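Local coordinates for protein probable glutathione S-transferase 5 (Caenorhabditis elegans, PDB 1ZL9) that conjugates reduced glutathione to a wide range of hydrophobic electrophiles and may help detoxify reactive oxygen species produced during pathogenic bacterial infection, at residues K78-T83 and L155-L160; R105-A110 and G117-L122; A130-Y135 and F176-E181. One frame throughout, in Å; residues are numbered along the deposited sequence.

Contact 1 (K78-T83 and L155-L160); sequences KLNGKT and LTWIDL
The indole of Trp-157 and the carboxamide of Asn-80 meet rim to rim, their planes only 14° apart. Asn-80 OD1 lies in the ring plane and accepts from Trp-157 NE1 at 2.9 Å; the ring of His-67 also meets the indole. Near the same indole edge sits Leu-79 O, 3.5 Å from Trp-157 CD1. Two torsions set this up: Asn-80 carries CG opposite its own N (chi1 -164°), whereas Trp-157 holds CG between its N and carbonyl carbon (chi1 72°), and the two side chains run alongside each other. Asn-80 suits the place because it can accept from the indole while ND2 donates to Glu-87.

Leu-79 O does a second job, accepting from Trp-157 N at 2.8 Å in the carbonyl plane. That N-H belongs to the first helical turn, where no preceding carbonyl is available. Just before it, Thr-156 is the N-cap, and its N donates to Asp-159 OD2 at 2.9 Å. This is one half of a capping box, in the Ser/Thr-X-X-Asp pattern known at this helix start in glutathione transferases. Leucines close the apolar side, Leu-79 CD2 lying 4.0 Å from Leu-155 CD2. Gly-81 readily adopts its positive phi, and its N lies 3.7 Å from Thr-156 CG2.

The contact fastens the loop leaving the thioredoxin-like domain to the start of helix 157-171 in the helical domain. Helix 16-25 brings Tyr-24 against both leucines, helix 66-76 packs Ala-70 and Ala-74 on the indole, and helix 84-112 adds Val-90 beside Thr-156 and Trp-157.

Contact 2 (R105-A110 and G117-L122); sequences RPYFYA and GDVETL
Leu-122 reaches across to helix 84-112 with nearly every atom of its side chain. Its CB lies 3.9 Å from Tyr-107 CD1, at the base of the tyrosine ring. With CG opposite the carbonyl carbon (chi1 -69°), the branch is directed back toward the start of its own helix. From there CD1 abuts both Ala-110 CB and Pro-106 O, 3.7 Å from each, while CD2 touches the proline ring more loosely, 4.3 Å from Pro-106 CB. A small residue at 110 lets the leucine come close to the backbone of the facing helix.

These residues lie just either side of the turn of a helical hairpin, in which helices 84-112 and 119-145 run antiparallel through the all-helical domain of the transferase fold. One turn before Leu-122, Val-119 spreads its two methyls over two partners: CG1 meets Tyr-107 CE1 at 3.7 Å and CG2 faces Ala-110 CB. Val-119 O approaches the edge of the same tyrosine ring, which is also stacked against Phe-127. Gly-117, bare of any side chain and with a positive phi of 114°, lets the chain turn close by Leu-122 CD1. Next to it, Asp-118 is the N-cap of helix 119-145. Its OD1 is gripped from opposite faces of the carboxylate plane by Thr-121 N at 3.1 Å and by Thr-121 OG1 at 2.8 Å.

Contact 3 (A130-Y135 and F176-E181); sequences AFEKFY and FSKFPE
Phe-179 lays one face of its ring squarely over Tyr-135 CB, which stands 3.5 Å from the centroid and 4° off the normal, a well-aligned CH-pi contact. Lys-178 CB covers the opposite face, toward its rim. Phe-131 links the two phenylalanines of the turn in different ways: it receives the edge of Phe-179 on its own face, the planes nearly perpendicular at 88°, and presents its edge to the face of Phe-176, CZ coming 3.7 Å from Phe-176 CE1. Tyr-135 CE2 completes the circuit, 3.6 Å from Phe-176 CE2. Flat aromatic residues suit all four positions, since their rings can interlock at steep angles.

What positions them is backbone. Phe-131 and Tyr-135 are one turn apart on helix 119-145, so both rings emerge on the same side. Opposite, a type I turn closed by Phe-179 N to Phe-176 O (2.9 Å) sets Phe-176 and Phe-179 so that both rings reach helix 119-145, and Phe-179 is the N-cap of helix 180-191. Further out, Tyr-135 OH bonds Ser-166, and helix 157-171 packs Leu-169 on Phe-131 and Ile-170 on Phe-176.

At the margin, extended chains bring Lys-178 NZ to Glu-132 OE1 at 3.3 Å, a weak hydrogen bond within a salt bridge. The attachment thus depends chiefly on buried aromatic packing, and the long ion pair at the surface probably adds little.

How the contacts relate
Contact 1 lies where the N-terminal thioredoxin-like domain passes into the helical one; contacts 2 and 3 are wholly within the latter. Centres of contacts 1 and 2 are 32 Å apart, on opposite sides of the chain's centre, with contact 3 about 22 Å from the first and 19 Å from the second. Along the chain, contact 2 opens and closes between the two halves of contact 1, whereas contacts 1 and 3 interleave. Helix 119-145 serves both contacts 2 and 3, meeting helix 84-112 near its start and the loop before helix 180-191 further along; helix 157-171 begins in contact 1 and flanks contact 3. Contact 1 thus ties two domains together, the others helices of one.

Contact 1 (K78-T83 and L155-L160)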
loop_
_atom_site.group_PDB
_atom_site.type_symbol
_atom_site.label_atom_id
_atom_site.label_comp_id
_atom_site.label_asym_id
_atom_site.label_seq_id
_atom_site.Cartn_x
_atom_site.Cartn_y
_atom_site.Cartn_z
ATOM N N LYS A 78 -12.894 7.615 -12.675
ATOM C CA LYS A 78 -12.248 8.943 -12.556
ATOM C C LYS A 78 -12.282 9.600 -11.142
ATOM O O LYS A 78 -12.464 10.843 -10.980
ATOM C CB LYS A 78 -12.737 9.909 -13.666
ATOM C CG LYS A 78 -11.752 10.968 -14.137
ATOM C CD LYS A 78 -10.655 10.419 -15.041
ATOM C CE LYS A 78 -9.832 11.576 -15.653
ATOM N NZ LYS A 78 -10.696 12.672 -16.347
ATOM N N LEU A 79 -12.046 8.772 -10.117
ATOM C CA LEU A 79 -11.991 9.185 -8.730
ATOM C C LEU A 79 -10.625 8.935 -8.125
ATOM O O LEU A 79 -10.452 8.983 -6.885
ATOM C CB LEU A 79 -13.053 8.421 -7.900
ATOM C CG LEU A 79 -14.498 8.721 -8.198
ATOM C CD1 LEU A 79 -15.416 7.815 -7.331
ATOM C CD2 LEU A 79 -14.798 10.205 -7.912
ATOM N N ASN A 80 -9.616 8.728 -8.975
ATOM C CA ASN A 80 -8.257 8.486 -8.490
ATOM C C ASN A 80 -7.315 9.689 -8.625
ATOM O O ASN A 80 -6.173 9.572 -8.295
ATOM C CB ASN A 80 -7.613 7.253 -9.206
ATOM C CG ASN A 80 -6.357 6.714 -8.463
ATOM O OD1 ASN A 80 -6.418 6.501 -7.278
ATOM N ND2 ASN A 80 -5.251 6.410 -9.205
ATOM N N GLY A 81 -7.804 10.837 -9.088
ATOM C CA GLY A 81 -6.965 11.937 -9.466
ATOM C C GLY A 81 -7.222 12.294 -10.934
ATOM O O GLY A 81 -7.488 11.407 -11.770
ATOM N N LYS A 82 -7.158 13.585 -11.231
ATOM C CA LYS A 82 -7.459 14.113 -12.579
ATOM C C LYS A 82 -6.222 14.147 -13.484
ATOM O O LYS A 82 -6.349 14.420 -14.677
ATOM C CB LYS A 82 -7.993 15.519 -12.526
ATOM C CG LYS A 82 -9.296 15.721 -11.680
ATOM C CD LYS A 82 -9.195 17.018 -10.813
ATOM C CE LYS A 82 -9.833 18.335 -11.363
ATOM N NZ LYS A 82 -10.525 19.176 -10.280
ATOM N N THR A 83 -5.048 13.935 -12.927
ATOM C CA THR A 83 -3.786 13.929 -13.695
ATOM C C THR A 83 -2.938 12.837 -13.070
ATOM O O THR A 83 -3.229 12.386 -11.967
ATOM C CB THR A 83 -3.000 15.251 -13.588
ATOM O OG1 THR A 83 -2.524 15.460 -12.256
ATOM C CG2 THR A 83 -3.856 16.471 -13.844
ATOM N N LEU A 155 -13.402 15.489 -5.774
ATOM C CA LEU A 155 -13.442 14.273 -4.982
ATOM C C LEU A 155 -12.498 13.243 -5.519
ATOM O O LEU A 155 -12.452 12.983 -6.724
ATOM C CB LEU A 155 -14.873 13.728 -5.018
ATOM C CG LEU A 155 -15.097 12.456 -4.215
ATOM C CD1 LEU A 155 -15.082 12.822 -2.768
ATOM C CD2 LEU A 155 -16.432 11.857 -4.595
ATOM N N THR A 156 -11.740 12.617 -4.613
ATOM C CA THR A 156 -11.050 11.372 -4.919
ATOM C C THR A 156 -11.422 10.339 -3.849
ATOM O O THR A 156 -11.998 10.665 -2.800
ATOM C CB THR A 156 -9.542 11.519 -4.969
ATOM O OG1 THR A 156 -9.029 11.983 -3.722
ATOM C CG2 THR A 156 -9.115 12.503 -6.000
ATOM N N TRP A 157 -11.077 9.086 -4.107
ATOM C CA TRP A 157 -11.436 8.007 -3.159
ATOM C C TRP A 157 -10.786 8.161 -1.780
ATOM O O TRP A 157 -11.321 7.667 -0.785
ATOM C CB TRP A 157 -11.150 6.649 -3.786
ATOM C CG TRP A 157 -9.740 6.229 -3.952
ATOM C CD1 TRP A 157 -8.974 6.356 -5.033
ATOM C CD2 TRP A 157 -8.952 5.492 -2.986
ATOM N NE1 TRP A 157 -7.725 5.807 -4.810
ATOM C CE2 TRP A 157 -7.691 5.262 -3.556
ATOM C CE3 TRP A 157 -9.196 5.026 -1.698
ATOM C CZ2 TRP A 157 -6.702 4.491 -2.929
ATOM C CZ3 TRP A 157 -8.217 4.338 -1.055
ATOM C CH2 TRP A 157 -6.979 4.038 -1.680
ATOM N N ILE A 158 -9.654 8.860 -1.687
ATOM C CA ILE A 158 -9.044 9.031 -0.380
ATOM C C ILE A 158 -9.899 9.976 0.449
ATOM O O ILE A 158 -9.948 9.819 1.655
ATOM C CB ILE A 158 -7.522 9.412 -0.472
ATOM C CG1 ILE A 158 -6.838 9.272 0.907
ATOM C CG2 ILE A 158 -7.306 10.851 -1.029
ATOM C CD1 ILE A 158 -6.788 7.885 1.503
ATOM N N ASP A 159 -10.614 10.917 -0.187
ATOM C CA ASP A 159 -11.617 11.723 0.534
ATOM C C ASP A 159 -12.688 10.811 1.174
ATOM O O ASP A 159 -13.112 11.020 2.298
ATOM C CB ASP A 159 -12.320 12.662 -0.390
ATOM C CG ASP A 159 -11.450 13.798 -0.875
ATOM O OD1 ASP A 159 -10.825 14.543 -0.047
ATOM O OD2 ASP A 159 -11.436 14.047 -2.095
ATOM N N LEU A 160 -13.169 9.839 0.395
ATOM C CA LEU A 160 -14.193 8.935 0.889
ATOM C C LEU A 160 -13.684 8.152 2.086
ATOM O O LEU A 160 -14.417 8.013 3.084
ATOM C CB LEU A 160 -14.679 7.944 -0.208
ATOM C CG LEU A 160 -15.399 8.639 -1.359
ATOM C CD1 LEU A 160 -15.602 7.709 -2.530
ATOM C CD2 LEU A 160 -16.746 9.193 -1.052
#

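Contact 2 (R105-A110 and G117-L122)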
loop_
_atom_site.group_PDB
_atom_site.type_symbol
_atom_site.label_atom_id
_atom_site.label_comp_id
_atom_site.label_asym_id
_atom_site.label_seq_id
_atom_site.Cartn_x
_atom_site.Cartn_y
_atom_site.Cartn_z
ATOM N N ARG A 105 -3.307 -0.001 15.017
ATOM C CA ARG A 105 -3.967 -1.288 15.028
ATOM C C ARG A 105 -4.163 -1.927 16.452
ATOM O O ARG A 105 -5.190 -2.549 16.672
ATOM C CB ARG A 105 -3.250 -2.313 14.115
ATOM C CG ARG A 105 -4.090 -3.562 13.954
ATOM C CD ARG A 105 -3.732 -4.470 12.779
ATOM N NE ARG A 105 -4.062 -3.818 11.505
ATOM C CZ ARG A 105 -3.149 -3.408 10.623
ATOM N NH1 ARG A 105 -1.851 -3.600 10.857
ATOM N NH2 ARG A 105 -3.535 -2.787 9.515
ATOM N N PRO A 106 -3.162 -1.904 17.351
ATOM C CA PRO A 106 -3.315 -2.494 18.707
ATOM C C PRO A 106 -4.559 -1.943 19.458
ATOM O O PRO A 106 -5.266 -2.712 20.102
ATOM C CB PRO A 106 -2.008 -2.127 19.397
ATOM C CG PRO A 106 -1.031 -2.096 18.263
ATOM C CD PRO A 106 -1.784 -1.440 17.143
ATOM N N TYR A 107 -4.789 -0.645 19.348
ATOM C CA TYR A 107 -5.969 0.024 19.895
ATOM C C TYR A 107 -7.239 -0.386 19.188
ATOM O O TYR A 107 -8.178 -0.787 19.834
ATOM C CB TYR A 107 -5.813 1.536 19.849
ATOM C CG TYR A 107 -6.994 2.262 20.334
ATOM C CD1 TYR A 107 -7.411 2.183 21.671
ATOM C CD2 TYR A 107 -7.736 3.035 19.470
ATOM C CE1 TYR A 107 -8.530 2.869 22.095
ATOM C CE2 TYR A 107 -8.839 3.693 19.882
ATOM C CZ TYR A 107 -9.235 3.605 21.211
ATOM O OH TYR A 107 -10.311 4.341 21.609
ATOM N N PHE A 108 -7.251 -0.355 17.865
ATOM C CA PHE A 108 -8.468 -0.697 17.119
ATOM C C PHE A 108 -8.895 -2.144 17.419
ATOM O O PHE A 108 -10.079 -2.436 17.679
ATOM C CB PHE A 108 -8.197 -0.543 15.639
ATOM C CG PHE A 108 -8.058 0.921 15.174
ATOM C CD1 PHE A 108 -7.544 1.195 13.918
ATOM C CD2 PHE A 108 -8.493 1.981 15.964
ATOM C CE1 PHE A 108 -7.428 2.527 13.465
ATOM C CE2 PHE A 108 -8.368 3.372 15.495
ATOM C CZ PHE A 108 -7.829 3.604 14.267
ATOM N N TYR A 109 -7.905 -3.028 17.414
ATOM C CA TYR A 109 -8.128 -4.431 17.730
ATOM C C TYR A 109 -8.651 -4.688 19.127
ATOM O O TYR A 109 -9.456 -5.620 19.337
ATOM C CB TYR A 109 -6.839 -5.186 17.554
ATOM C CG TYR A 109 -6.747 -5.789 16.221
ATOM C CD1 TYR A 109 -7.040 -5.073 15.090
ATOM C CD2 TYR A 109 -6.311 -7.104 16.081
ATOM C CE1 TYR A 109 -6.943 -5.645 13.825
ATOM C CE2 TYR A 109 -6.210 -7.688 14.828
ATOM C CZ TYR A 109 -6.542 -6.959 13.719
ATOM O OH TYR A 109 -6.436 -7.558 12.495
ATOM N N ALA A 110 -8.194 -3.893 20.085
ATOM C CA ALA A 110 -8.669 -4.055 21.450
ATOM C C ALA A 110 -10.125 -3.616 21.576
ATOM O O ALA A 110 -10.918 -4.270 22.240
ATOM C CB ALA A 110 -7.789 -3.310 22.445
ATOM N N GLY A 117 -5.077 -6.163 25.703
ATOM C CA GLY A 117 -4.548 -4.931 26.268
ATOM C C GLY A 117 -5.658 -4.045 26.746
ATOM O O GLY A 117 -6.809 -4.175 26.320
ATOM N N ASP A 118 -5.276 -3.075 27.560
ATOM C CA ASP A 118 -6.220 -2.178 28.185
ATOM C C ASP A 118 -6.558 -1.042 27.229
ATOM O O ASP A 118 -5.643 -0.318 26.767
ATOM C CB ASP A 118 -5.607 -1.647 29.477
ATOM C CG ASP A 118 -6.557 -0.762 30.218
ATOM O OD1 ASP A 118 -6.275 0.453 30.285
ATOM O OD2 ASP A 118 -7.622 -1.185 30.763
ATOM N N VAL A 119 -7.854 -0.866 26.954
ATOM C CA VAL A 119 -8.309 0.086 25.953
ATOM C C VAL A 119 -7.877 1.478 26.326
ATOM O O VAL A 119 -7.355 2.159 25.512
ATOM C CB VAL A 119 -9.838 0.019 25.726
ATOM C CG1 VAL A 119 -10.327 1.112 24.798
ATOM C CG2 VAL A 119 -10.203 -1.364 25.101
ATOM N N GLU A 120 -8.115 1.902 27.562
ATOM C CA GLU A 120 -7.743 3.235 28.002
ATOM C C GLU A 120 -6.258 3.540 27.831
ATOM O O GLU A 120 -5.837 4.595 27.333
ATOM C CB GLU A 120 -8.165 3.379 29.479
ATOM C CG GLU A 120 -7.834 4.697 30.104
ATOM C CD GLU A 120 -8.411 4.812 31.532
ATOM O OE1 GLU A 120 -9.575 5.318 31.649
ATOM O OE2 GLU A 120 -7.695 4.383 32.478
ATOM N N THR A 121 -5.454 2.586 28.173
ATOM C CA THR A 121 -4.021 2.716 28.047
ATOM C C THR A 121 -3.557 2.760 26.599
ATOM O O THR A 121 -2.761 3.611 26.216
ATOM C CB THR A 121 -3.374 1.557 28.851
ATOM O OG1 THR A 121 -3.762 1.728 30.222
ATOM C CG2 THR A 121 -1.925 1.608 28.812
ATOM N N LEU A 122 -4.086 1.858 25.801
ATOM C CA LEU A 122 -3.801 1.843 24.387
ATOM C C LEU A 122 -4.299 3.100 23.736
ATOM O O LEU A 122 -3.611 3.610 22.865
ATOM C CB LEU A 122 -4.432 0.651 23.689
ATOM C CG LEU A 122 -3.788 -0.665 24.072
ATOM C CD1 LEU A 122 -4.682 -1.803 23.673
ATOM C CD2 LEU A 122 -2.420 -0.844 23.481
#

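Contact 3 (A130-Y135 and F176-E181)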
loop_
_atom_site.group_PDB
_atom_site.type_symbol
_atom_site.label_atom_id
_atom_site.label_comp_id
_atom_site.label_asym_id
_atom_site.label_seq_id
_atom_site.Cartn_x
_atom_site.Cartn_y
_atom_site.Cartn_z
ATOM N N ALA A 130 -0.556 8.365 17.198
ATOM C CA ALA A 130 -0.673 8.042 15.772
ATOM C C ALA A 130 -1.639 8.974 14.998
ATOM O O ALA A 130 -1.364 9.431 13.851
ATOM C CB ALA A 130 -1.101 6.608 15.621
ATOM N N PHE A 131 -2.779 9.152 15.616
ATOM C CA PHE A 131 -3.872 9.953 15.132
ATOM C C PHE A 131 -3.414 11.380 14.965
ATOM O O PHE A 131 -3.675 11.972 13.966
ATOM C CB PHE A 131 -5.040 9.918 16.129
ATOM C CG PHE A 131 -6.126 10.884 15.822
ATOM C CD1 PHE A 131 -7.022 10.631 14.783
ATOM C CD2 PHE A 131 -6.289 12.025 16.613
ATOM C CE1 PHE A 131 -8.030 11.534 14.505
ATOM C CE2 PHE A 131 -7.270 12.937 16.366
ATOM C CZ PHE A 131 -8.172 12.678 15.266
ATOM N N GLU A 132 -2.737 11.917 15.961
ATOM C CA GLU A 132 -2.319 13.330 15.914
ATOM C C GLU A 132 -1.231 13.551 14.848
ATOM O O GLU A 132 -1.236 14.556 14.122
ATOM C CB GLU A 132 -1.867 13.774 17.307
ATOM C CG GLU A 132 -3.112 13.863 18.197
ATOM C CD GLU A 132 -2.914 14.414 19.603
ATOM O OE1 GLU A 132 -1.773 14.754 19.960
ATOM O OE2 GLU A 132 -3.944 14.492 20.337
ATOM N N LYS A 133 -0.351 12.594 14.679
ATOM C CA LYS A 133 0.652 12.710 13.628
ATOM C C LYS A 133 -0.005 12.693 12.238
ATOM O O LYS A 133 0.256 13.541 11.402
ATOM C CB LYS A 133 1.637 11.577 13.777
ATOM C CG LYS A 133 2.614 11.376 12.650
ATOM C CD LYS A 133 3.728 10.365 13.050
ATOM C CE LYS A 133 4.064 9.327 11.981
ATOM N NZ LYS A 133 4.247 7.858 12.609
ATOM N N PHE A 134 -0.886 11.721 12.007
ATOM C CA PHE A 134 -1.421 11.521 10.703
ATOM C C PHE A 134 -2.406 12.608 10.337
ATOM O O PHE A 134 -2.395 13.067 9.230
ATOM C CB PHE A 134 -2.122 10.124 10.620
ATOM C CG PHE A 134 -2.788 9.893 9.287
ATOM C CD1 PHE A 134 -4.165 9.741 9.190
ATOM C CD2 PHE A 134 -2.016 9.943 8.108
ATOM C CE1 PHE A 134 -4.767 9.541 7.949
ATOM C CE2 PHE A 134 -2.634 9.723 6.851
ATOM C CZ PHE A 134 -4.032 9.582 6.807
ATOM N N TYR A 135 -3.248 13.023 11.289
ATOM C CA TYR A 135 -4.224 14.084 11.034
ATOM C C TYR A 135 -3.511 15.438 10.773
ATOM O O TYR A 135 -3.983 16.249 10.016
ATOM C CB TYR A 135 -5.295 14.115 12.125
ATOM C CG TYR A 135 -6.443 13.204 11.741
ATOM C CD1 TYR A 135 -6.247 11.809 11.614
ATOM C CD2 TYR A 135 -7.711 13.727 11.441
ATOM C CE1 TYR A 135 -7.279 10.953 11.147
ATOM C CE2 TYR A 135 -8.736 12.918 10.965
ATOM C CZ TYR A 135 -8.540 11.511 10.826
ATOM O OH TYR A 135 -9.590 10.706 10.378
ATOM N N PHE A 176 -12.157 15.916 18.155
ATOM C CA PHE A 176 -11.560 16.582 17.027
ATOM C C PHE A 176 -11.194 18.036 17.259
ATOM O O PHE A 176 -10.971 18.776 16.312
ATOM C CB PHE A 176 -12.473 16.448 15.790
ATOM C CG PHE A 176 -12.148 15.237 14.958
ATOM C CD1 PHE A 176 -12.172 13.984 15.544
ATOM C CD2 PHE A 176 -11.822 15.327 13.661
ATOM C CE1 PHE A 176 -11.873 12.821 14.782
ATOM C CE2 PHE A 176 -11.530 14.173 12.928
ATOM C CZ PHE A 176 -11.540 12.955 13.525
ATOM N N SER A 177 -11.016 18.407 18.526
ATOM C CA SER A 177 -10.582 19.753 18.876
ATOM C C SER A 177 -9.334 20.210 18.145
ATOM O O SER A 177 -9.240 21.351 17.726
ATOM C CB SER A 177 -10.341 19.857 20.375
ATOM O OG SER A 177 -11.601 19.911 21.019
ATOM N N LYS A 178 -8.367 19.335 17.957
ATOM C CA LYS A 178 -7.134 19.712 17.297
ATOM C C LYS A 178 -7.263 19.750 15.782
ATOM O O LYS A 178 -6.382 20.255 15.083
ATOM C CB LYS A 178 -6.051 18.709 17.642
ATOM C CG LYS A 178 -5.646 18.756 19.062
ATOM C CD LYS A 178 -4.287 18.068 19.281
ATOM C CE LYS A 178 -3.975 17.935 20.815
ATOM N NZ LYS A 178 -2.493 17.847 20.916
ATOM N N PHE A 179 -8.347 19.178 15.255
ATOM C CA PHE A 179 -8.497 19.078 13.794
ATOM C C PHE A 179 -9.886 19.431 13.282
ATOM O O PHE A 179 -10.550 18.614 12.616
ATOM C CB PHE A 179 -8.144 17.646 13.361
ATOM C CG PHE A 179 -6.773 17.217 13.816
ATOM C CD1 PHE A 179 -6.621 16.332 14.850
ATOM C CD2 PHE A 179 -5.640 17.778 13.235
ATOM C CE1 PHE A 179 -5.341 16.003 15.303
ATOM C CE2 PHE A 179 -4.388 17.419 13.663
ATOM C CZ PHE A 179 -4.257 16.526 14.688
ATOM N N PRO A 180 -10.300 20.691 13.496
ATOM C CA PRO A 180 -11.624 21.128 13.031
ATOM C C PRO A 180 -11.747 21.005 11.507
ATOM O O PRO A 180 -12.839 20.772 11.004
ATOM C CB PRO A 180 -11.712 22.600 13.507
ATOM C CG PRO A 180 -10.296 23.011 13.807
ATOM C CD PRO A 180 -9.535 21.758 14.195
ATOM N N GLU A 181 -10.627 21.125 10.803
ATOM C CA GLU A 181 -10.574 20.989 9.388
ATOM C C GLU A 181 -11.077 19.612 8.910
ATOM O O GLU A 181 -11.697 19.529 7.852
ATOM C CB GLU A 181 -9.129 21.199 8.902
ATOM C CG GLU A 181 -8.531 22.590 9.288
ATOM C CD GLU A 181 -7.734 22.552 10.614
ATOM O OE1 GLU A 181 -7.905 21.624 11.436
ATOM O OE2 GLU A 181 -6.914 23.458 10.840
#